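Local coordinates for membrane-bound protease PH1510 (Pyrococcus horikoshii, PDB 6M4B), which cleaves proteins, including casein and a stomatin homolog, preferentially near hydrophobic or aromatic residues, as a membrane-bound serine protease whose N-terminal protease domain this chain represents, at residues E40-E45 with S66-I71. The protein carries 1 engineered substitution. Sequence-based numbering, arbitrary orientation.
Sequences EAIIIE and SKIPVI
A beta-alpha-beta unit built from strand 41-47, helix 53-64 and strand 70-74 brings Ile42 and Ile43 beside Val70 and Ile71 in a parallel sheet. Three backbone hydrogen bonds establish the register: Ile42 N gives to Pro69 O (2.9 Å), Ile71 N to Ile42 O, and Ile44 N to Ile71 O. All are nearly straight, with N-H...O angles of 164° to 173°. Ile42 and Ile71 thus each use both their N-H and their carbonyl across this pair, the alternation expected of parallel strands. Weaker CA-H...O contacts accompany them, such as Val70 CA to Ile42 O at 3.4 Å.

The side chains divide between the two faces. On one, Ile42 and Val70 extend from the sheet next to each other in the same direction, with their CG2 methyls 4.0 Å apart. The Ile44 side chain lies at a slant to that of Val70, Ile44 CD1 meeting Val70 CG1. In Ile68, just before the strand, CG1 is held between the backbone N and the carbonyl carbon (chi1 67°), and from there the extended chain carries CD1 to 4.1 Å from Ile42 CG2. Helix 21-36 packs over this face, with Phe27 against Ile44 and Ala34 against Ile68. On the other face Ile43 and Ile71 lie alongside, Ile43 CG1 being 4.1 Å from Ile71 CB, while Ala41 CB meets Pro69 CB and Ile71 CD1. Helix 175-182 contacts Ile43 here through Ile175 and Leu178.

Within 66-71, ahead of strand 70-74, Ser66 OG donates to Ile68 O (2.6 Å), approaching a lone pair from within the plane of that carbonyl. The contact is thus a beta-alpha-beta crossover setting two neighbouring strands in the parallel sheet; such units build the core of the ClpP/crotonase fold to which this domain belongs.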
loop_
_atom_site.group_PDB
_atom_site.type_symbol
_atom_site.label_atom_id
_atom_site.label_comp_id
_atom_site.label_asym_id
_atom_site.label_seq_id
_atom_site.Cartn_x
_atom_site.Cartn_y
_atom_site.Cartn_z
ATOM N N GLU A 40 -22.050 8.604 -6.157
ATOM C CA GLU A 40 -21.728 9.277 -4.920
ATOM C C GLU A 40 -20.859 8.385 -4.014
ATOM O O GLU A 40 -20.094 8.887 -3.219
ATOM C CB GLU A 40 -23.041 9.644 -4.213
ATOM C CG GLU A 40 -22.933 10.258 -2.820
ATOM C CD GLU A 40 -22.230 11.576 -2.811
ATOM O OE1 GLU A 40 -21.798 12.024 -1.726
ATOM O OE2 GLU A 40 -22.066 12.158 -3.899
ATOM N N ALA A 41 -21.069 7.077 -4.099
ATOM C CA ALA A 41 -20.397 6.070 -3.249
ATOM C C ALA A 41 -20.801 4.691 -3.723
ATOM O O ALA A 41 -21.875 4.532 -4.330
ATOM C CB ALA A 41 -20.754 6.223 -1.761
ATOM N N ILE A 42 -19.964 3.699 -3.412
ATOM C CA ILE A 42 -20.354 2.301 -3.568
ATOM C C ILE A 42 -20.257 1.629 -2.204
ATOM O O ILE A 42 -19.272 1.803 -1.495
ATOM C CB ILE A 42 -19.523 1.574 -4.639
ATOM C CG1 ILE A 42 -20.035 0.130 -4.807
ATOM C CG2 ILE A 42 -18.036 1.605 -4.352
ATOM C CD1 ILE A 42 -19.326 -0.611 -5.907
ATOM N N ILE A 43 -21.306 0.914 -1.826
ATOM C CA ILE A 43 -21.360 0.148 -0.596
ATOM C C ILE A 43 -21.129 -1.317 -0.970
ATOM O O ILE A 43 -21.752 -1.850 -1.877
ATOM C CB ILE A 43 -22.704 0.251 0.115
ATOM C CG1 ILE A 43 -22.942 1.709 0.575
ATOM C CG2 ILE A 43 -22.739 -0.693 1.330
ATOM C CD1 ILE A 43 -24.390 2.003 0.940
ATOM N N ILE A 44 -20.188 -1.941 -0.282
ATOM C CA ILE A 44 -19.886 -3.323 -0.495
ATOM C C ILE A 44 -20.223 -4.039 0.769
ATOM O O ILE A 44 -19.606 -3.805 1.793
ATOM C CB ILE A 44 -18.447 -3.500 -0.950
ATOM C CG1 ILE A 44 -18.361 -2.926 -2.363
ATOM C CG2 ILE A 44 -18.057 -4.971 -0.890
ATOM C CD1 ILE A 44 -16.982 -2.860 -2.915
ATOM N N GLU A 45 -21.242 -4.898 0.667
ATOM C CA GLU A 45 -21.707 -5.735 1.765
ATOM C C GLU A 45 -20.777 -6.950 1.835
ATOM O O GLU A 45 -20.743 -7.760 0.912
ATOM C CB GLU A 45 -23.149 -6.173 1.546
ATOM C CG GLU A 45 -24.150 -5.039 1.754
ATOM C CD GLU A 45 -25.582 -5.396 1.337
ATOM O OE1 GLU A 45 -25.779 -6.473 0.737
ATOM O OE2 GLU A 45 -26.507 -4.592 1.590
ATOM N N SER A 66 -9.613 4.433 -5.711
ATOM C CA SER A 66 -10.980 4.629 -6.168
ATOM C C SER A 66 -11.285 6.093 -6.337
ATOM O O SER A 66 -10.945 6.896 -5.501
ATOM C CB SER A 66 -12.010 3.997 -5.202
ATOM O OG SER A 66 -13.337 4.191 -5.694
ATOM N N LYS A 67 -11.928 6.446 -7.432
ATOM C CA LYS A 67 -12.324 7.842 -7.634
ATOM C C LYS A 67 -13.600 8.177 -6.905
ATOM O O LYS A 67 -13.974 9.326 -6.890
ATOM C CB LYS A 67 -12.489 8.146 -9.131
ATOM C CG LYS A 67 -11.154 8.077 -9.867
ATOM C CD LYS A 67 -11.290 8.108 -11.381
ATOM C CE LYS A 67 -9.919 7.928 -12.038
ATOM N NZ LYS A 67 -10.021 7.552 -13.468
ATOM N N ILE A 68 -14.281 7.178 -6.329
ATOM C CA ILE A 68 -15.443 7.422 -5.490
ATOM C C ILE A 68 -15.284 6.747 -4.137
ATOM O O ILE A 68 -14.562 5.762 -4.014
ATOM C CB ILE A 68 -16.743 6.929 -6.152
ATOM C CG1 ILE A 68 -16.751 5.424 -6.269
ATOM C CG2 ILE A 68 -16.907 7.587 -7.532
ATOM C CD1 ILE A 68 -18.056 4.891 -6.792
ATOM N N PRO A 69 -15.968 7.273 -3.117
ATOM C CA PRO A 69 -15.930 6.595 -1.821
ATOM C C PRO A 69 -16.435 5.136 -1.876
ATOM O O PRO A 69 -17.448 4.866 -2.458
ATOM C CB PRO A 69 -16.853 7.467 -0.954
ATOM C CG PRO A 69 -16.866 8.818 -1.625
ATOM C CD PRO A 69 -16.722 8.554 -3.073
ATOM N N VAL A 70 -15.671 4.230 -1.282
ATOM C CA VAL A 70 -16.024 2.842 -1.013
ATOM C C VAL A 70 -16.329 2.629 0.486
ATOM O O VAL A 70 -15.469 2.862 1.377
ATOM C CB VAL A 70 -14.870 1.892 -1.383
ATOM C CG1 VAL A 70 -15.316 0.424 -1.268
ATOM C CG2 VAL A 70 -14.389 2.201 -2.777
ATOM N N ILE A 71 -17.524 2.160 0.768
ATOM C CA ILE A 71 -17.989 1.908 2.120
ATOM C C ILE A 71 -18.000 0.388 2.255
ATOM O O ILE A 71 -18.631 -0.298 1.458
ATOM C CB ILE A 71 -19.373 2.520 2.363
ATOM C CG1 ILE A 71 -19.276 4.039 2.197
ATOM C CG2 ILE A 71 -19.862 2.176 3.761
ATOM C CD1 ILE A 71 -20.595 4.761 2.252
#